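Local coordinates for protein nucleoporin NUP159 (Saccharomyces cerevisiae, PDB 1XIP) that forms part of the nuclear pore complex, where its N-terminal beta-propeller domain tethers the helicase Dbp5 for mRNA export, at residues 198-203 and 249-254; 174-179 and 225-230; 66-71 and 77-82; 49-54 and 111-116. One frame throughout, in Å; residues are numbered along the deposited sequence.

Interaction 1: 198-203 and 249-254; sequences FEFSLP and YIIKHI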
loop_
_atom_site.group_PDB
_atom_site.type_symbol
_atom_site.label_atom_id
_atom_site.label_comp_id
_atom_site.label_asym_id
_atom_site.label_seq_id
_atom_site.Cartn_x
_atom_site.Cartn_y
_atom_site.Cartn_z
ATOM N N PHE A 198 -9.298 2.214 21.409
ATOM C CA PHE A 198 -8.787 1.117 22.232
ATOM C C PHE A 198 -7.268 0.947 22.127
ATOM O O PHE A 198 -6.594 1.701 21.430
ATOM C CB PHE A 198 -9.513 -0.210 21.938
ATOM C CG PHE A 198 -9.714 -0.500 20.486
ATOM C CD1 PHE A 198 -10.897 -0.129 19.848
ATOM C CD2 PHE A 198 -8.744 -1.176 19.758
ATOM C CE1 PHE A 198 -11.105 -0.407 18.493
ATOM C CE2 PHE A 198 -8.934 -1.467 18.404
ATOM C CZ PHE A 198 -10.120 -1.077 17.767
ATOM N N GLU A 199 -6.744 -0.056 22.829
ATOM C CA GLU A 199 -5.312 -0.237 23.020
ATOM C C GLU A 199 -5.071 -1.686 23.396
ATOM O O GLU A 199 -5.862 -2.263 24.144
ATOM C CB GLU A 199 -4.852 0.660 24.163
ATOM C CG GLU A 199 -3.358 0.884 24.256
ATOM C CD GLU A 199 -3.019 2.099 25.104
ATOM O OE1 GLU A 199 -3.480 2.185 26.271
ATOM O OE2 GLU A 199 -2.294 2.975 24.597
ATOM N N PHE A 200 -3.994 -2.284 22.889
ATOM C CA PHE A 200 -3.636 -3.638 23.311
ATOM C C PHE A 200 -2.187 -4.048 23.052
ATOM O O PHE A 200 -1.499 -3.459 22.223
ATOM C CB PHE A 200 -4.619 -4.681 22.757
ATOM C CG PHE A 200 -4.745 -4.677 21.270
ATOM C CD1 PHE A 200 -4.039 -5.586 20.504
ATOM C CD2 PHE A 200 -5.597 -3.780 20.632
ATOM C CE1 PHE A 200 -4.161 -5.595 19.112
ATOM C CE2 PHE A 200 -5.726 -3.779 19.250
ATOM C CZ PHE A 200 -5.008 -4.695 18.487
ATOM N N SER A 201 -1.738 -5.058 23.796
ATOM C CA SER A 201 -0.408 -5.630 23.656
ATOM C C SER A 201 -0.486 -6.966 22.933
ATOM O O SER A 201 -1.565 -7.440 22.607
ATOM C CB SER A 201 0.228 -5.816 25.034
ATOM O OG SER A 201 1.402 -5.036 25.149
ATOM N N LEU A 202 0.666 -7.568 22.685
ATOM C CA LEU A 202 0.745 -8.877 22.050
ATOM C C LEU A 202 0.286 -9.980 22.997
ATOM O O LEU A 202 0.507 -9.885 24.217
ATOM C CB LEU A 202 2.188 -9.161 21.634
ATOM C CG LEU A 202 2.485 -9.358 20.162
ATOM C CD1 LEU A 202 2.081 -8.124 19.422
ATOM C CD2 LEU A 202 3.957 -9.622 19.999
ATOM N N PRO A 203 -0.323 -11.037 22.449
ATOM C CA PRO A 203 -0.680 -12.206 23.248
ATOM C C PRO A 203 0.574 -12.863 23.799
ATOM O O PRO A 203 1.631 -12.824 23.155
ATOM C CB PRO A 203 -1.353 -13.135 22.240
ATOM C CG PRO A 203 -1.717 -12.302 21.148
ATOM C CD PRO A 203 -0.701 -11.216 21.043
ATOM N N TYR A 249 -0.719 -11.732 11.031
ATOM C CA TYR A 249 -1.801 -11.969 11.961
ATOM C C TYR A 249 -3.000 -11.100 11.642
ATOM O O TYR A 249 -2.862 -9.914 11.365
ATOM C CB TYR A 249 -1.334 -11.711 13.391
ATOM C CG TYR A 249 -0.304 -12.700 13.872
ATOM C CD1 TYR A 249 -0.678 -13.852 14.561
ATOM C CD2 TYR A 249 1.050 -12.488 13.640
ATOM C CE1 TYR A 249 0.276 -14.748 15.003
ATOM C CE2 TYR A 249 1.993 -13.377 14.067
ATOM C CZ TYR A 249 1.613 -14.499 14.750
ATOM O OH TYR A 249 2.596 -15.376 15.183
ATOM N N ILE A 250 -4.175 -11.706 11.670
ATOM C CA ILE A 250 -5.415 -10.969 11.654
ATOM C C ILE A 250 -5.854 -10.727 13.102
ATOM O O ILE A 250 -5.986 -11.659 13.884
ATOM C CB ILE A 250 -6.476 -11.754 10.895
ATOM C CG1 ILE A 250 -5.989 -12.112 9.474
ATOM C CG2 ILE A 250 -7.806 -11.000 10.908
ATOM C CD1 ILE A 250 -6.096 -10.987 8.454
ATOM N N ILE A 251 -6.039 -9.470 13.462
ATOM C CA ILE A 251 -6.500 -9.122 14.782
ATOM C C ILE A 251 -7.939 -8.646 14.672
ATOM O O ILE A 251 -8.209 -7.639 14.015
ATOM C CB ILE A 251 -5.620 -8.030 15.379
ATOM C CG1 ILE A 251 -4.188 -8.535 15.541
ATOM C CG2 ILE A 251 -6.181 -7.559 16.722
ATOM C CD1 ILE A 251 -3.120 -7.470 15.263
ATOM N N LYS A 252 -8.861 -9.400 15.282
ATOM C CA LYS A 252 -10.263 -8.986 15.413
ATOM C C LYS A 252 -10.438 -8.559 16.843
ATOM O O LYS A 252 -10.133 -9.326 17.764
ATOM C CB LYS A 252 -11.230 -10.132 15.089
ATOM C CG LYS A 252 -10.932 -10.875 13.774
ATOM C CD LYS A 252 -12.166 -11.617 13.238
ATOM C CE LYS A 252 -11.859 -12.303 11.899
ATOM N NZ LYS A 252 -12.745 -13.483 11.584
ATOM N N HIS A 253 -10.899 -7.325 17.033
ATOM C CA HIS A 253 -11.092 -6.783 18.370
ATOM C C HIS A 253 -12.565 -6.761 18.767
ATOM O O HIS A 253 -13.312 -5.878 18.354
ATOM C CB HIS A 253 -10.494 -5.387 18.479
ATOM C CG HIS A 253 -10.712 -4.748 19.809
ATOM N ND1 HIS A 253 -11.612 -3.720 20.004
ATOM C CD2 HIS A 253 -10.156 -4.998 21.019
ATOM C CE1 HIS A 253 -11.594 -3.359 21.276
ATOM N NE2 HIS A 253 -10.719 -4.120 21.914
ATOM N N ILE A 254 -12.969 -7.745 19.571
ATOM C CA ILE A 254 -14.337 -7.840 20.089
ATOM C C ILE A 254 -14.353 -7.469 21.564
ATOM O O ILE A 254 -13.729 -8.156 22.401
ATOM C CB ILE A 254 -14.938 -9.281 19.887
ATOM C CG1 ILE A 254 -14.727 -9.787 18.448
ATOM C CG2 ILE A 254 -16.423 -9.304 20.249
ATOM C CD1 ILE A 254 -13.928 -11.112 18.348
#

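Interaction 2: 174-179 and 225-230; sequences QLAVLL and QDFLAV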
loop_
_atom_site.group_PDB
_atom_site.type_symbol
_atom_site.label_atom_id
_atom_site.label_comp_id
_atom_site.label_asym_id
_atom_site.label_seq_id
_atom_site.Cartn_x
_atom_site.Cartn_y
_atom_site.Cartn_z
ATOM N N GLN A 174 -10.776 6.332 11.088
ATOM C CA GLN A 174 -9.924 5.608 12.036
ATOM C C GLN A 174 -8.431 5.816 11.765
ATOM O O GLN A 174 -8.033 6.041 10.627
ATOM C CB GLN A 174 -10.258 4.129 11.970
ATOM C CG GLN A 174 -9.856 3.318 13.173
ATOM C CD GLN A 174 -10.187 1.845 12.981
ATOM O OE1 GLN A 174 -10.785 1.465 11.958
ATOM N NE2 GLN A 174 -9.814 1.009 13.959
ATOM N N LEU A 175 -7.621 5.750 12.822
ATOM C CA LEU A 175 -6.154 5.759 12.717
ATOM C C LEU A 175 -5.569 4.678 13.613
ATOM O O LEU A 175 -5.757 4.697 14.836
ATOM C CB LEU A 175 -5.569 7.135 13.097
ATOM C CG LEU A 175 -4.048 7.472 13.127
ATOM C CD1 LEU A 175 -3.124 6.414 12.581
ATOM C CD2 LEU A 175 -3.774 8.774 12.392
ATOM N N ALA A 176 -4.872 3.729 12.995
ATOM C CA ALA A 176 -4.204 2.653 13.723
ATOM C C ALA A 176 -2.679 2.844 13.760
ATOM O O ALA A 176 -2.073 3.348 12.822
ATOM C CB ALA A 176 -4.556 1.316 13.116
ATOM N N VAL A 177 -2.070 2.408 14.847
ATOM C CA VAL A 177 -0.648 2.610 15.070
ATOM C C VAL A 177 -0.033 1.301 15.604
ATOM O O VAL A 177 -0.613 0.649 16.485
ATOM C CB VAL A 177 -0.449 3.793 16.060
ATOM C CG1 VAL A 177 0.887 3.743 16.739
ATOM C CG2 VAL A 177 -0.649 5.132 15.341
ATOM N N LEU A 178 1.098 0.893 15.016
ATOM C CA LEU A 178 1.911 -0.211 15.521
ATOM C C LEU A 178 3.167 0.372 16.156
ATOM O O LEU A 178 3.923 1.098 15.495
ATOM C CB LEU A 178 2.324 -1.151 14.393
ATOM C CG LEU A 178 2.427 -2.668 14.658
ATOM C CD1 LEU A 178 3.182 -3.378 13.544
ATOM C CD2 LEU A 178 3.028 -3.015 16.027
ATOM N N LEU A 179 3.400 0.034 17.423
ATOM C CA LEU A 179 4.523 0.596 18.170
ATOM C C LEU A 179 5.752 -0.317 18.224
ATOM O O LEU A 179 5.647 -1.508 17.961
ATOM C CB LEU A 179 4.071 0.984 19.585
ATOM C CG LEU A 179 3.002 2.076 19.640
ATOM C CD1 LEU A 179 2.560 2.366 21.071
ATOM C CD2 LEU A 179 3.539 3.330 18.991
ATOM N N GLN A 225 -12.956 -2.935 13.120
ATOM C CA GLN A 225 -12.678 -3.976 14.119
ATOM C C GLN A 225 -11.462 -4.898 13.847
ATOM O O GLN A 225 -10.822 -5.395 14.790
ATOM C CB GLN A 225 -13.929 -4.824 14.341
ATOM C CG GLN A 225 -14.764 -4.308 15.496
ATOM C CD GLN A 225 -16.193 -4.792 15.459
ATOM O OE1 GLN A 225 -16.525 -5.820 16.069
ATOM N NE2 GLN A 225 -17.057 -4.045 14.761
ATOM N N ASP A 226 -11.163 -5.124 12.565
ATOM C CA ASP A 226 -10.040 -5.971 12.157
ATOM C C ASP A 226 -8.777 -5.188 11.813
ATOM O O ASP A 226 -8.839 -4.054 11.333
ATOM C CB ASP A 226 -10.402 -6.826 10.940
ATOM C CG ASP A 226 -11.813 -7.386 10.999
ATOM O OD1 ASP A 226 -12.471 -7.323 12.077
ATOM O OD2 ASP A 226 -12.347 -7.909 9.984
ATOM N N PHE A 227 -7.630 -5.817 12.047
ATOM C CA PHE A 227 -6.361 -5.333 11.534
ATOM C C PHE A 227 -5.549 -6.510 11.006
ATOM O O PHE A 227 -5.764 -7.666 11.382
ATOM C CB PHE A 227 -5.557 -4.580 12.600
ATOM C CG PHE A 227 -6.361 -3.588 13.400
ATOM C CD1 PHE A 227 -6.473 -2.271 12.981
ATOM C CD2 PHE A 227 -6.993 -3.971 14.588
ATOM C CE1 PHE A 227 -7.213 -1.343 13.718
ATOM C CE2 PHE A 227 -7.748 -3.054 15.331
ATOM C CZ PHE A 227 -7.856 -1.737 14.892
ATOM N N LEU A 228 -4.617 -6.205 10.118
ATOM C CA LEU A 228 -3.657 -7.181 9.671
ATOM C C LEU A 228 -2.296 -6.640 10.051
ATOM O O LEU A 228 -1.950 -5.516 9.688
ATOM C CB LEU A 228 -3.785 -7.356 8.161
ATOM C CG LEU A 228 -3.024 -8.401 7.342
ATOM C CD1 LEU A 228 -2.259 -7.719 6.257
ATOM C CD2 LEU A 228 -2.127 -9.279 8.157
ATOM N N ALA A 229 -1.543 -7.426 10.817
ATOM C CA ALA A 229 -0.216 -7.028 11.300
ATOM C C ALA A 229 0.847 -7.968 10.785
ATOM O O ALA A 229 0.603 -9.160 10.625
ATOM C CB ALA A 229 -0.195 -7.011 12.806
ATOM N N VAL A 230 2.038 -7.443 10.542
ATOM C CA VAL A 230 3.141 -8.300 10.144
ATOM C C VAL A 230 4.377 -8.077 11.001
ATOM O O VAL A 230 4.708 -6.941 11.346
ATOM C CB VAL A 230 3.484 -8.172 8.653
ATOM C CG1 VAL A 230 4.495 -9.255 8.255
ATOM C CG2 VAL A 230 2.224 -8.273 7.788
#

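Interaction 3: 66-71 and 77-82; sequences QLLRDH and TPLTFK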
loop_
_atom_site.group_PDB
_atom_site.type_symbol
_atom_site.label_atom_id
_atom_site.label_comp_id
_atom_site.label_asym_id
_atom_site.label_seq_id
_atom_site.Cartn_x
_atom_site.Cartn_y
_atom_site.Cartn_z
ATOM N N GLN A 66 -7.763 6.506 -19.947
ATOM C CA GLN A 66 -8.241 5.708 -21.086
ATOM C C GLN A 66 -7.071 5.275 -21.965
ATOM O O GLN A 66 -7.081 4.187 -22.514
ATOM C CB GLN A 66 -9.268 6.474 -21.919
ATOM C CG GLN A 66 -9.990 5.646 -22.984
ATOM C CD GLN A 66 -10.787 4.479 -22.402
ATOM O OE1 GLN A 66 -10.520 3.314 -22.721
ATOM N NE2 GLN A 66 -11.762 4.790 -21.549
ATOM N N LEU A 67 -6.064 6.142 -22.069
ATOM C CA LEU A 67 -4.871 5.871 -22.851
ATOM C C LEU A 67 -4.082 4.727 -22.246
ATOM O O LEU A 67 -3.711 3.788 -22.943
ATOM C CB LEU A 67 -3.996 7.114 -22.946
ATOM C CG LEU A 67 -3.557 7.630 -24.319
ATOM C CD1 LEU A 67 -3.238 6.474 -25.253
ATOM C CD2 LEU A 67 -4.625 8.534 -24.932
ATOM N N LEU A 68 -3.848 4.787 -20.949
ATOM C CA LEU A 68 -3.091 3.748 -20.279
ATOM C C LEU A 68 -3.804 2.403 -20.378
ATOM O O LEU A 68 -3.188 1.383 -20.678
ATOM C CB LEU A 68 -2.854 4.136 -18.828
ATOM C CG LEU A 68 -2.123 3.149 -17.935
ATOM C CD1 LEU A 68 -0.714 2.925 -18.438
ATOM C CD2 LEU A 68 -2.148 3.654 -16.472
ATOM N N ARG A 69 -5.111 2.410 -20.146
ATOM C CA ARG A 69 -5.894 1.197 -20.295
ATOM C C ARG A 69 -5.676 0.597 -21.684
ATOM O O ARG A 69 -5.295 -0.559 -21.801
ATOM C CB ARG A 69 -7.373 1.464 -20.036
ATOM C CG ARG A 69 -8.164 0.211 -19.721
ATOM C CD ARG A 69 -9.255 -0.073 -20.743
ATOM N NE ARG A 69 -9.700 -1.476 -20.788
ATOM C CZ ARG A 69 -10.825 -1.937 -20.228
ATOM N NH1 ARG A 69 -11.624 -1.113 -19.543
ATOM N NH2 ARG A 69 -11.148 -3.227 -20.345
ATOM N N ASP A 70 -5.868 1.411 -22.722
ATOM C CA ASP A 70 -5.804 0.971 -24.109
ATOM C C ASP A 70 -4.408 0.519 -24.518
ATOM O O ASP A 70 -4.255 -0.418 -25.313
ATOM C CB ASP A 70 -6.259 2.099 -25.028
ATOM C CG ASP A 70 -7.762 2.292 -25.024
ATOM O OD1 ASP A 70 -8.472 1.549 -24.314
ATOM O OD2 ASP A 70 -8.331 3.182 -25.702
ATOM N N HIS A 71 -3.396 1.205 -23.994
ATOM C CA HIS A 71 -2.005 0.836 -24.239
ATOM C C HIS A 71 -1.706 -0.571 -23.701
ATOM O O HIS A 71 -1.059 -1.382 -24.359
ATOM C CB HIS A 71 -1.051 1.868 -23.620
ATOM C CG HIS A 71 0.395 1.516 -23.771
ATOM N ND1 HIS A 71 1.033 1.473 -24.999
ATOM C CD2 HIS A 71 1.330 1.175 -22.851
ATOM C CE1 HIS A 71 2.295 1.125 -24.824
ATOM N NE2 HIS A 71 2.501 0.937 -23.530
ATOM N N THR A 77 -1.992 1.276 -29.483
ATOM C CA THR A 77 -1.970 2.660 -29.012
ATOM C C THR A 77 -0.766 2.952 -28.104
ATOM O O THR A 77 -0.642 2.365 -27.020
ATOM C CB THR A 77 -3.314 3.042 -28.311
ATOM O OG1 THR A 77 -3.065 3.476 -26.961
ATOM C CG2 THR A 77 -4.213 1.816 -28.152
ATOM N N PRO A 78 0.109 3.865 -28.545
ATOM C CA PRO A 78 1.334 4.188 -27.805
ATOM C C PRO A 78 1.003 4.957 -26.533
ATOM O O PRO A 78 -0.075 5.556 -26.451
ATOM C CB PRO A 78 2.107 5.081 -28.781
ATOM C CG PRO A 78 1.435 4.896 -30.090
ATOM C CD PRO A 78 -0.010 4.677 -29.768
ATOM N N LEU A 79 1.893 4.911 -25.545
ATOM C CA LEU A 79 1.693 5.677 -24.323
ATOM C C LEU A 79 2.370 7.022 -24.430
ATOM O O LEU A 79 3.608 7.113 -24.487
ATOM C CB LEU A 79 2.207 4.928 -23.098
ATOM C CG LEU A 79 1.342 4.924 -21.812
ATOM C CD1 LEU A 79 2.200 5.179 -20.581
ATOM C CD2 LEU A 79 0.177 5.894 -21.847
ATOM N N THR A 80 1.544 8.063 -24.487
ATOM C CA THR A 80 1.992 9.441 -24.342
ATOM C C THR A 80 1.538 9.965 -22.965
ATOM O O THR A 80 0.720 9.335 -22.320
ATOM C CB THR A 80 1.371 10.278 -25.441
ATOM O OG1 THR A 80 -0.050 10.095 -25.411
ATOM C CG2 THR A 80 1.775 9.759 -26.816
ATOM N N PHE A 81 2.062 11.122 -22.544
ATOM C CA PHE A 81 1.789 11.701 -21.213
ATOM C C PHE A 81 1.339 13.152 -21.320
ATOM O O PHE A 81 1.519 13.774 -22.361
ATOM C CB PHE A 81 3.041 11.628 -20.356
ATOM C CG PHE A 81 3.567 10.242 -20.174
ATOM C CD1 PHE A 81 2.866 9.301 -19.392
ATOM C CD2 PHE A 81 4.757 9.847 -20.791
ATOM C CE1 PHE A 81 3.359 8.019 -19.213
ATOM C CE2 PHE A 81 5.253 8.533 -20.624
ATOM C CZ PHE A 81 4.559 7.634 -19.834
ATOM N N LYS A 82 0.750 13.693 -20.259
ATOM C CA LYS A 82 0.368 15.099 -20.236
ATOM C C LYS A 82 1.503 15.924 -19.663
ATOM O O LYS A 82 1.706 17.072 -20.055
ATOM C CB LYS A 82 -0.887 15.342 -19.385
ATOM C CG LYS A 82 -2.128 14.533 -19.753
ATOM C CD LYS A 82 -2.433 14.580 -21.264
ATOM C CE LYS A 82 -3.588 15.550 -21.559
ATOM N NZ LYS A 82 -3.591 16.055 -22.957
#

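Interaction 4: 49-54 and 111-116; sequences KSLFVA and LDLEEL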
loop_
_atom_site.group_PDB
_atom_site.type_symbol
_atom_site.label_atom_id
_atom_site.label_comp_id
_atom_site.label_asym_id
_atom_site.label_seq_id
_atom_site.Cartn_x
_atom_site.Cartn_y
_atom_site.Cartn_z
ATOM N N LYS A 49 -11.429 12.490 -12.810
ATOM C CA LYS A 49 -10.685 13.236 -13.813
ATOM C C LYS A 49 -10.280 12.354 -14.994
ATOM O O LYS A 49 -9.882 12.862 -16.040
ATOM C CB LYS A 49 -9.447 13.855 -13.179
ATOM C CG LYS A 49 -9.710 15.135 -12.504
ATOM C CD LYS A 49 -8.507 15.571 -11.712
ATOM C CE LYS A 49 -8.883 16.661 -10.743
ATOM N NZ LYS A 49 -9.210 16.008 -9.450
ATOM N N SER A 50 -10.372 11.039 -14.812
ATOM C CA SER A 50 -9.839 10.060 -15.762
ATOM C C SER A 50 -8.325 10.252 -16.000
ATOM O O SER A 50 -7.885 10.401 -17.142
ATOM C CB SER A 50 -10.615 10.097 -17.084
ATOM O OG SER A 50 -10.719 8.795 -17.643
ATOM N N LEU A 51 -7.540 10.266 -14.925
ATOM C CA LEU A 51 -6.096 10.469 -15.023
ATOM C C LEU A 51 -5.352 9.480 -14.137
ATOM O O LEU A 51 -5.956 8.863 -13.273
ATOM C CB LEU A 51 -5.717 11.910 -14.619
ATOM C CG LEU A 51 -6.250 13.120 -15.374
ATOM C CD1 LEU A 51 -5.740 14.350 -14.735
ATOM C CD2 LEU A 51 -5.876 13.131 -16.864
ATOM N N PHE A 52 -4.041 9.334 -14.368
ATOM C CA PHE A 52 -3.133 8.613 -13.460
ATOM C C PHE A 52 -1.834 9.383 -13.279
ATOM O O PHE A 52 -1.393 10.100 -14.196
ATOM C CB PHE A 52 -2.809 7.211 -13.977
ATOM C CG PHE A 52 -1.926 7.203 -15.210
ATOM C CD1 PHE A 52 -0.532 7.020 -15.097
ATOM C CD2 PHE A 52 -2.475 7.395 -16.469
ATOM C CE1 PHE A 52 0.287 7.045 -16.223
ATOM C CE2 PHE A 52 -1.670 7.410 -17.590
ATOM C CZ PHE A 52 -0.276 7.233 -17.466
ATOM N N VAL A 53 -1.259 9.266 -12.085
ATOM C CA VAL A 53 0.141 9.562 -11.845
ATOM C C VAL A 53 0.857 8.278 -11.520
ATOM O O VAL A 53 0.307 7.382 -10.847
ATOM C CB VAL A 53 0.399 10.406 -10.572
ATOM C CG1 VAL A 53 1.120 11.647 -10.896
ATOM C CG2 VAL A 53 -0.842 10.630 -9.786
ATOM N N ALA A 54 2.121 8.236 -11.900
ATOM C CA ALA A 54 2.980 7.097 -11.647
ATOM C C ALA A 54 4.391 7.614 -11.619
ATOM O O ALA A 54 4.701 8.603 -12.275
ATOM C CB ALA A 54 2.815 6.065 -12.737
ATOM N N LEU A 111 1.833 19.617 -8.090
ATOM C CA LEU A 111 1.637 20.011 -9.482
ATOM C C LEU A 111 0.195 20.456 -9.709
ATOM O O LEU A 111 -0.745 19.764 -9.344
ATOM C CB LEU A 111 2.016 18.877 -10.435
ATOM C CG LEU A 111 1.518 18.977 -11.874
ATOM C CD1 LEU A 111 2.420 19.886 -12.683
ATOM C CD2 LEU A 111 1.446 17.600 -12.487
ATOM N N ASP A 112 0.031 21.620 -10.302
ATOM C CA ASP A 112 -1.275 22.189 -10.516
ATOM C C ASP A 112 -1.836 21.583 -11.786
ATOM O O ASP A 112 -1.221 21.681 -12.830
ATOM C CB ASP A 112 -1.122 23.696 -10.651
ATOM C CG ASP A 112 -2.434 24.445 -10.530
ATOM O OD1 ASP A 112 -3.533 23.827 -10.639
ATOM O OD2 ASP A 112 -2.452 25.681 -10.336
ATOM N N LEU A 113 -2.994 20.942 -11.703
ATOM C CA LEU A 113 -3.478 20.140 -12.828
ATOM C C LEU A 113 -4.099 20.993 -13.900
ATOM O O LEU A 113 -4.351 20.515 -15.004
ATOM C CB LEU A 113 -4.469 19.063 -12.380
ATOM C CG LEU A 113 -3.891 17.803 -11.731
ATOM C CD1 LEU A 113 -4.970 17.112 -10.938
ATOM C CD2 LEU A 113 -3.303 16.853 -12.763
ATOM N N GLU A 114 -4.346 22.259 -13.576
ATOM C CA GLU A 114 -4.901 23.192 -14.546
ATOM C C GLU A 114 -3.868 24.176 -15.115
ATOM O O GLU A 114 -4.121 24.827 -16.133
ATOM C CB GLU A 114 -6.116 23.915 -13.960
ATOM C CG GLU A 114 -7.436 23.231 -14.314
ATOM C CD GLU A 114 -8.574 23.591 -13.370
ATOM O OE1 GLU A 114 -8.915 24.800 -13.249
ATOM O OE2 GLU A 114 -9.142 22.664 -12.753
ATOM N N GLU A 115 -2.718 24.286 -14.454
ATOM C CA GLU A 115 -1.566 24.983 -15.016
ATOM C C GLU A 115 -0.307 24.155 -14.795
ATOM O O GLU A 115 0.476 24.418 -13.874
ATOM C CB GLU A 115 -1.411 26.386 -14.418
ATOM C CG GLU A 115 -0.888 27.416 -15.417
ATOM C CD GLU A 115 -0.546 28.768 -14.772
ATOM O OE1 GLU A 115 -0.185 28.785 -13.555
ATOM O OE2 GLU A 115 -0.630 29.820 -15.479
ATOM N N LEU A 116 -0.117 23.157 -15.663
ATOM C CA LEU A 116 0.937 22.152 -15.499
ATOM C C LEU A 116 2.367 22.712 -15.465
ATOM O O LEU A 116 3.323 21.972 -15.231
ATOM C CB LEU A 116 0.812 21.063 -16.565
ATOM C CG LEU A 116 -0.386 20.121 -16.434
ATOM C CD1 LEU A 116 -0.691 19.446 -17.767
ATOM C CD2 LEU A 116 -0.212 19.079 -15.331
#

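Interaction 1: 198-203 and 249-254
Two neighbouring blades of the beta-propeller meet where F198 and F200 of strand 193-200 reach across to H253 and I251 of strand 246-254. The side chains of F198 and H253 approach head-on and their rings lie one over the other in a face-to-face stack: the centroids are 3.9 Å apart and the planes differ by 22°. H253 ND1 sits over the centre of the phenyl ring, 3.5 Å above the F198 plane, while H253 CE1 lies 3.5 Å from F198 CG. A chi1 of 44° holds F198 CG between its backbone N and carbonyl carbon, which turns a flat face of the ring to the imidazole. Two residues on, the far end of F200 meets an aliphatic branch, with CZ 3.6 Å from I251 CG2. Beyond the pair, the F200 ring meets the F184 ring and F198 touches F227. Cut back to an alanine, position 198 would probably leave one face of the H253 imidazole without its stacked partner and open a gap beside F227. With no hydrogen bond across, the join rests on side chains, as is typical of packing between adjacent propeller blades.

Interaction 2: 174-179 and 225-230
The ring of F227 takes Q174 and A176 at its CD1-CE1-CZ side, both approaching obliquely, and the planes of the Q174 amide and the ring are 64° apart. Q174 NE2 lies 3.5 Å from F227 CZ and equally close to CE1, while the methyl of A176 adds a purely apolar touch, its CB 3.8 Å from F227 CE1. The Q174 side chain gets there because it runs extended, with CG opposite the backbone N (chi1 -159°). Its NE2 is hydrogen-bonded to S186 OG and weakly to P224 O, so the amide nitrogen beside the ring already has polar partners. Farther along, L178 makes only a loose approach, its CD1 4.5 Å from V230 O. Strands 174-179 and 226-232 belong to neighbouring propeller blades; in these segments their axes come within 9.8 Å at an angle of 26°, running in similar directions. A229 begins the first FG repeat, which here lies in an ordered strand. A serine in place of F227 would probably open a gap next to A176 and leave the Q174 amide without its aromatic neighbour. Since no hydrogen bond crosses this buried contact, its chemistry implies cohesion through packing, a methyl and an amide nitrogen against the ring.

Interaction 3: 66-71 and 77-82
A chi1 of 177° swings H71 CG to the side opposite the backbone N and carries the imidazole off helix 65-73 to the chain at T77-L79. There ND1 donates a hydrogen bond to T77 O, 2.8 Å long and fairly straight at 157°. The oxygen lies almost in the ring plane and the donor in the carbonyl plane, a geometry that fixes the rotation of the ring. L79 then covers one face in a CH-pi contact, its CB 3.9 Å from the centroid of the H71 ring and nearly over its centre. T77 also reaches back along the helix: its CG2 methyl packs 3.7 Å from D70 CB. One turn earlier, L67 brings CD1 up against both the T77 hydroxyl and the next carbonyl, 3.5 Å from T77 OG1 and also 3.5 Å from P78 O. L68 CD1 approaches L79 CD1 more loosely, at 4.3 Å. The irregular chain 77-82 is thus folded back along the short helix that precedes it. Helix and loop together link strand 59-64 to the edge strand 83-86 of one propeller blade. H71 and L79 both touch I27, while L68 turns inward to F52 of strand 51-56 and Y367 of strand 365-370.

Interaction 4: 49-54 and 111-116
L113 starts its reach at CB, which points toward segment 49-54; CG, anti to the carbonyl carbon with chi1 at -78°, carries a fork whose two methyls meet different residues. CD1 rests on the aliphatic part of K49, 3.9 Å from K49 CD and equally near CE. CD2 lies 4.0 Å from L51 CD1, where the two leucine side chains run past one another head to tail. K49 crosses L113 obliquely and bends at its last torsion, chi4 93°, past the methyl; its NZ is hydrogen-bonded to G97 O, so the charged end is held by the hairpin turn between strands 90-96 and 99-104 while the methylenes pack. These residues stand where two consecutive four-stranded antiparallel blades of the propeller adjoin, one containing strand 51-56 and the other strand 107-112. F95 of strand 90-96 touches both L51 and L113, and V100 of strand 99-104 touches L113 as well. Entry into strand 51-56 is shaped by a G1 beta bulge, S50 and L51 both facing S46, with S50 at a positive phi of 58°. On the other side the chain turns just after strand 107-112: E114 N gives a weak hydrogen bond of 3.4 Å to D112 OD1, across the backbone of L113. L116, past this turn, touches W83 of strand 83-86, as does L111 before it.

How the interactions relate
From the N terminus, interaction 4 opens at 49-54. Interaction 3 opens and closes within its span, folding 77-82 back on helix 66-71, before 111-116 completes interaction 4 against the next blade. The two touch, F81 CE1 lying 4.1 Å from F52 CZ. Farther on, interaction 2 opens at 174-179 and interaction 1 at 198-203; interaction 2 closes at 225-230 and interaction 1 at 249-254, so they cross. Both tie the same two blades together, and their closing strands are sheet neighbours, with a probable backbone hydrogen bond from F227 N to I251 O. The two pairs lie on opposite sides of the chain's centre, interactions 2 and 4 about 32 Å apart between centres.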